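Local coordinates for protein NADH oxidase (Thermus thermophilus, PDB 6RVB) that reduces coenzyme A disulfide at the expense of NADH, using a bound FAD as the redox cofactor, at residues Glu128-Leu133 with Gly220-Val225. Sequence-based numbering, arbitrary orientation.
Sequences EGVYTL and GRVEAV. With FAD (flavin-adenine dinucleotide), chain E.
Glu128 lays its aliphatic stem over one face of the Arg221 guanidinium, with CG above the plane and displaced toward its rim. CG stands anti to the backbone N (chi1 -174°), which carries it out over the arginine, and the bend at chi2 places the carboxylate, whose plane stands 83° from that of the guanidinium. Because the carboxylate stays above that face, Glu128 OE2 and Arg221 NH2, 3.8 Å apart, form a long salt bridge, the oxygen well out of the guanidinium plane and no N-H aimed at it. Firmer is the backbone link: Gly129 N donates to Arg221 O at 3.0 Å, the donor tilted 21° from the carbonyl plane, while Glu128 N makes a weak bond to the same oxygen. Deeper in, Val222 CG1 rests on the backbone of Gly129, 4.0 Å from its N, and Val130 CG2 meets Val222 CG2 at 4.4 Å.

The contact pins the loop between strands 213-215 and 226-227 to the lead-in of edge strand 130-131 of the parallel sheet in the NADH-binding, Rossmann-type domain, where the backbones of Gly129 and Tyr131 hydrogen-bond to Val237 of adjacent strand 236-239. At the far end of the segment, Leu133 CD1 packs 3.7 Å from FAD C7M. With both charged residues exposed, solvent probably weakens their attraction, leaving the Gly129-to-Arg221 amide-carbonyl bond as the directional tie, with apolar packing of buried Val222 beside it.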
ATOM      1  N   GLU A 128      -7.472  28.937  31.925  1.00 63.96           N
ATOM      2  CA  GLU A 128      -6.072  28.724  32.063  1.00 55.40           C
ATOM      3  C   GLU A 128      -5.688  27.376  31.519  1.00 72.85           C
ATOM      4  O   GLU A 128      -4.611  27.195  30.884  1.00 86.92           O
ATOM      5  CB  GLU A 128      -5.676  28.838  33.507  1.00 70.39           C
ATOM      6  CG  GLU A 128      -4.183  28.777  33.724  1.00 89.53           C
ATOM      7  CD  GLU A 128      -3.487  30.105  33.434  1.00105.33           C
ATOM      8  OE1 GLU A 128      -4.000  30.831  32.526  1.00 93.72           O
ATOM      9  OE2 GLU A 128      -2.450  30.407  34.118  1.00102.97           O
ATOM     10  N   GLY A 129      -6.519  26.390  31.711  1.00 56.38           N
ATOM     11  CA  GLY A 129      -6.012  25.135  31.204  1.00 54.47           C
ATOM     12  C   GLY A 129      -6.675  24.719  29.926  1.00 56.26           C
ATOM     13  O   GLY A 129      -6.839  23.542  29.641  1.00 53.51           O
ATOM     14  N   VAL A 130      -7.095  25.694  29.143  1.00 60.45           N
ATOM     15  CA  VAL A 130      -7.775  25.385  27.887  1.00 53.85           C
ATOM     16  C   VAL A 130      -6.754  25.562  26.791  1.00 54.53           C
ATOM     17  O   VAL A 130      -6.113  26.589  26.702  1.00 59.21           O
ATOM     18  CB  VAL A 130      -8.936  26.337  27.660  1.00 50.73           C
ATOM     19  CG1 VAL A 130      -9.561  26.029  26.418  1.00 41.33           C
ATOM     20  CG2 VAL A 130      -9.928  26.228  28.795  1.00 53.47           C
ATOM     21  N   TYR A 131      -6.589  24.543  25.964  1.00 56.78           N
ATOM     22  CA  TYR A 131      -5.559  24.561  24.925  1.00 49.90           C
ATOM     23  C   TYR A 131      -6.011  24.301  23.472  1.00 46.44           C
ATOM     24  O   TYR A 131      -7.111  23.838  23.175  1.00 42.62           O
ATOM     25  CB  TYR A 131      -4.509  23.542  25.279  1.00 44.98           C
ATOM     26  CG  TYR A 131      -3.807  23.790  26.577  1.00 47.63           C
ATOM     27  CD1 TYR A 131      -2.658  24.588  26.635  1.00 53.44           C
ATOM     28  CD2 TYR A 131      -4.214  23.178  27.718  1.00 47.60           C
ATOM     29  CE1 TYR A 131      -1.961  24.793  27.808  1.00 54.01           C
ATOM     30  CE2 TYR A 131      -3.524  23.386  28.900  1.00 62.29           C
ATOM     31  CZ  TYR A 131      -2.413  24.209  28.936  1.00 57.98           C
ATOM     32  OH  TYR A 131      -1.812  24.411  30.125  1.00 56.97           O
ATOM     33  N   THR A 132      -5.074  24.543  22.578  1.00 49.83           N
ATOM     34  CA  THR A 132      -5.283  24.375  21.141  1.00 43.30           C
ATOM     35  C   THR A 132      -4.042  23.712  20.536  1.00 47.22           C
ATOM     36  O   THR A 132      -2.974  23.805  21.123  1.00 58.96           O
ATOM     37  CB  THR A 132      -5.490  25.738  20.640  1.00 40.70           C
ATOM     38  OG1 THR A 132      -6.813  25.825  20.153  1.00 42.38           O
ATOM     39  CG2 THR A 132      -4.463  26.162  19.583  1.00 44.81           C
ATOM     40  N   LEU A 133      -4.137  22.969  19.446  1.00 47.05           N
ATOM     41  CA  LEU A 133      -2.916  22.235  19.009  1.00 49.89           C
ATOM     42  C   LEU A 133      -2.603  22.453  17.600  1.00 51.82           C
ATOM     43  O   LEU A 133      -3.029  21.690  16.769  1.00 57.78           O
ATOM     44  CB  LEU A 133      -3.064  20.732  19.095  1.00 45.49           C
ATOM     45  CG  LEU A 133      -1.849  20.014  19.639  1.00 47.14           C
ATOM     46  CD1 LEU A 133      -1.720  18.598  19.087  1.00 39.15           C
ATOM     47  CD2 LEU A 133      -0.649  20.774  19.367  1.00 43.98           C
ATOM     48  N   GLY A 220     -11.252  31.262  36.141  1.00 79.90           N
ATOM     49  CA  GLY A 220     -10.054  31.514  35.364  1.00 69.24           C
ATOM     50  C   GLY A 220      -9.067  30.357  35.349  1.00 72.08           C
ATOM     51  O   GLY A 220      -7.929  30.582  34.969  1.00 67.34           O
ATOM     52  N   ARG A 221      -9.489  29.146  35.748  1.00 75.11           N
ATOM     53  CA  ARG A 221      -8.618  27.982  35.746  1.00 64.33           C
ATOM     54  C   ARG A 221      -9.147  26.877  34.908  1.00 75.18           C
ATOM     55  O   ARG A 221      -8.421  26.348  34.073  1.00 86.53           O
ATOM     56  CB  ARG A 221      -8.464  27.409  37.118  1.00 77.39           C
ATOM     57  CG  ARG A 221      -7.022  27.252  37.481  1.00 76.60           C
ATOM     58  CD  ARG A 221      -6.301  26.368  36.600  1.00 65.23           C
ATOM     59  NE  ARG A 221      -4.968  26.943  36.509  1.00 98.64           N
ATOM     60  CZ  ARG A 221      -3.968  26.445  35.790  1.00 94.73           C
ATOM     61  NH1 ARG A 221      -4.167  25.330  35.084  1.00 78.12           N
ATOM     62  NH2 ARG A 221      -2.780  27.062  35.788  1.00 77.92           N
ATOM     63  N   VAL A 222     -10.403  26.509  35.127  1.00 63.74           N
ATOM     64  CA  VAL A 222     -11.010  25.319  34.467  1.00 63.11           C
ATOM     65  C   VAL A 222     -10.717  24.091  35.243  1.00 58.14           C
ATOM     66  O   VAL A 222      -9.577  23.743  35.584  1.00 64.54           O
ATOM     67  CB  VAL A 222     -10.686  25.038  32.946  1.00 56.91           C
ATOM     68  CG1 VAL A 222      -9.581  24.082  32.816  1.00 55.43           C
ATOM     69  CG2 VAL A 222     -11.823  24.404  32.292  1.00 45.40           C
ATOM     70  N   GLU A 223     -11.815  23.445  35.507  1.00 60.62           N
ATOM     71  CA  GLU A 223     -11.885  22.315  36.352  1.00 57.20           C
ATOM     72  C   GLU A 223     -13.066  21.481  35.835  1.00 58.40           C
ATOM     73  O   GLU A 223     -13.181  20.303  36.198  1.00 47.27           O
ATOM     74  CB  GLU A 223     -12.160  22.848  37.705  1.00 56.36           C
ATOM     75  CG  GLU A 223     -13.271  23.823  37.746  1.00 66.49           C
ATOM     76  CD  GLU A 223     -13.456  24.397  39.157  1.00 91.73           C
ATOM     77  OE1 GLU A 223     -14.593  24.239  39.711  1.00 87.25           O
ATOM     78  OE2 GLU A 223     -12.456  24.996  39.693  1.00 84.62           O
ATOM     79  N   ALA A 224     -13.888  22.060  34.941  1.00 52.17           N
ATOM     80  CA  ALA A 224     -15.056  21.339  34.586  1.00 49.13           C
ATOM     81  C   ALA A 224     -15.528  21.127  33.185  1.00 58.35           C
ATOM     82  O   ALA A 224     -15.498  19.982  32.748  1.00 75.65           O
ATOM     83  CB  ALA A 224     -16.154  21.705  35.407  1.00 62.01           C
ATOM     84  N   VAL A 225     -16.075  22.073  32.453  1.00 42.31           N
ATOM     85  CA  VAL A 225     -16.907  21.504  31.270  1.00 59.10           C
ATOM     86  C   VAL A 225     -18.294  20.975  31.591  1.00 51.53           C
ATOM     87  O   VAL A 225     -18.455  19.828  31.953  1.00 46.16           O
ATOM     88  CB  VAL A 225     -16.288  20.353  30.225  1.00 46.90           C
ATOM     89  CG1 VAL A 225     -17.039  20.474  28.871  1.00 35.32           C
ATOM     90  CG2 VAL A 225     -14.815  20.518  29.900  1.00 47.16           C
TER
HETATM   91  PA  FAD E 501       1.018  26.461   8.626  1.00117.22           P
HETATM   92  O1A FAD E 501      -0.409  26.724   9.341  1.00 82.62           O
HETATM   93  O2A FAD E 501       1.811  25.153   8.835  1.00 89.28           O
HETATM   94  O5B FAD E 501       2.074  27.708   8.955  1.00 90.85           O
HETATM   95  C5B FAD E 501       1.718  29.123   8.794  1.00 84.64           C
HETATM   96  C4B FAD E 501       2.683  30.036   9.551  1.00 75.68           C
HETATM   97  O4B FAD E 501       2.656  31.282   8.876  1.00 65.78           O
HETATM   98  C3B FAD E 501       2.300  30.180  11.015  1.00 72.84           C
HETATM   99  O3B FAD E 501       3.344  29.693  11.933  1.00 70.75           O
HETATM  100  C2B FAD E 501       2.171  31.639  11.109  1.00 71.75           C
HETATM  101  O2B FAD E 501       2.917  31.879  12.305  1.00 80.19           O
HETATM  102  C1B FAD E 501       2.804  32.249   9.820  1.00 68.02           C
HETATM  103  N9A FAD E 501       2.043  33.493   9.457  1.00 78.15           N
HETATM  104  C8A FAD E 501       0.677  33.645   9.435  1.00 65.47           C
HETATM  105  N7A FAD E 501       0.296  34.935   9.228  1.00 57.27           N
HETATM  106  C5A FAD E 501       1.442  35.647   9.090  1.00 68.23           C
HETATM  107  C6A FAD E 501       1.729  37.086   8.831  1.00 63.20           C
HETATM  108  N6A FAD E 501       0.661  37.919   8.651  1.00 60.40           N
HETATM  109  N1A FAD E 501       3.039  37.456   8.780  1.00 56.31           N
HETATM  110  C2A FAD E 501       4.049  36.517   8.942  1.00 64.23           C
HETATM  111  N3A FAD E 501       3.906  35.171   9.182  1.00 58.45           N
HETATM  112  C4A FAD E 501       2.608  34.707   9.251  1.00 69.21           C
HETATM  113  N1  FAD E 501      -1.068  16.906   7.626  1.00 80.98           N
HETATM  114  C2  FAD E 501      -0.932  15.691   7.004  1.00 72.25           C
HETATM  115  O2  FAD E 501      -0.838  15.623   5.742  1.00 61.76           O
HETATM  116  N3  FAD E 501      -0.873  14.570   7.749  1.00 76.91           N
HETATM  117  C4  FAD E 501      -0.902  14.553   9.128  1.00 92.14           C
HETATM  118  O4  FAD E 501      -0.832  13.483   9.847  1.00 92.95           O
HETATM  119  C4X FAD E 501      -1.003  15.857   9.857  1.00 84.95           C
HETATM  120  N5  FAD E 501      -1.018  15.863  11.239  1.00 80.23           N
HETATM  121  C5X FAD E 501      -1.140  17.084  11.853  1.00 87.35           C
HETATM  122  C6  FAD E 501      -1.179  17.149  13.269  1.00 76.29           C
HETATM  123  C7  FAD E 501      -1.287  18.389  13.930  1.00 69.79           C
HETATM  124  C7M FAD E 501      -1.318  18.392  15.433  1.00 59.29           C
HETATM  125  C8  FAD E 501      -1.355  19.676  13.139  1.00 69.42           C
HETATM  126  C8M FAD E 501      -1.476  21.031  13.784  1.00 58.68           C
HETATM  127  C9  FAD E 501      -1.345  19.620  11.729  1.00 88.35           C
HETATM  128  C9A FAD E 501      -1.237  18.388  11.023  1.00 93.97           C
HETATM  129  N10 FAD E 501      -1.192  18.371   9.575  1.00 84.55           N
HETATM  130  C10 FAD E 501      -1.088  17.085   8.981  1.00 79.95           C
HETATM  131  C1' FAD E 501      -1.331  19.584   8.741  1.00 76.74           C
HETATM  132  C2' FAD E 501      -0.114  20.447   8.629  1.00 77.88           C
HETATM  133  O2' FAD E 501       0.167  21.083   9.869  1.00 82.93           O
HETATM  134  C3' FAD E 501      -0.364  21.572   7.664  1.00 71.57           C
HETATM  135  O3' FAD E 501      -1.116  21.101   6.552  1.00 53.38           O
HETATM  136  C4' FAD E 501       1.042  22.045   7.250  1.00 75.99           C
HETATM  137  O4' FAD E 501       1.942  22.448   8.341  1.00 70.82           O
HETATM  138  C5' FAD E 501       0.989  23.056   6.087  1.00 71.54           C
HETATM  139  O5' FAD E 501       0.832  24.404   6.514  1.00 69.02           O
HETATM  140  P   FAD E 501       1.274  25.726   5.697  1.00 58.16           P
HETATM  141  O1P FAD E 501       2.773  25.728   5.450  1.00 64.90           O
HETATM  142  O2P FAD E 501       0.304  26.351   4.669  1.00 58.43           O
HETATM  143  O3P FAD E 501       1.021  26.700   6.969  1.00 92.69           O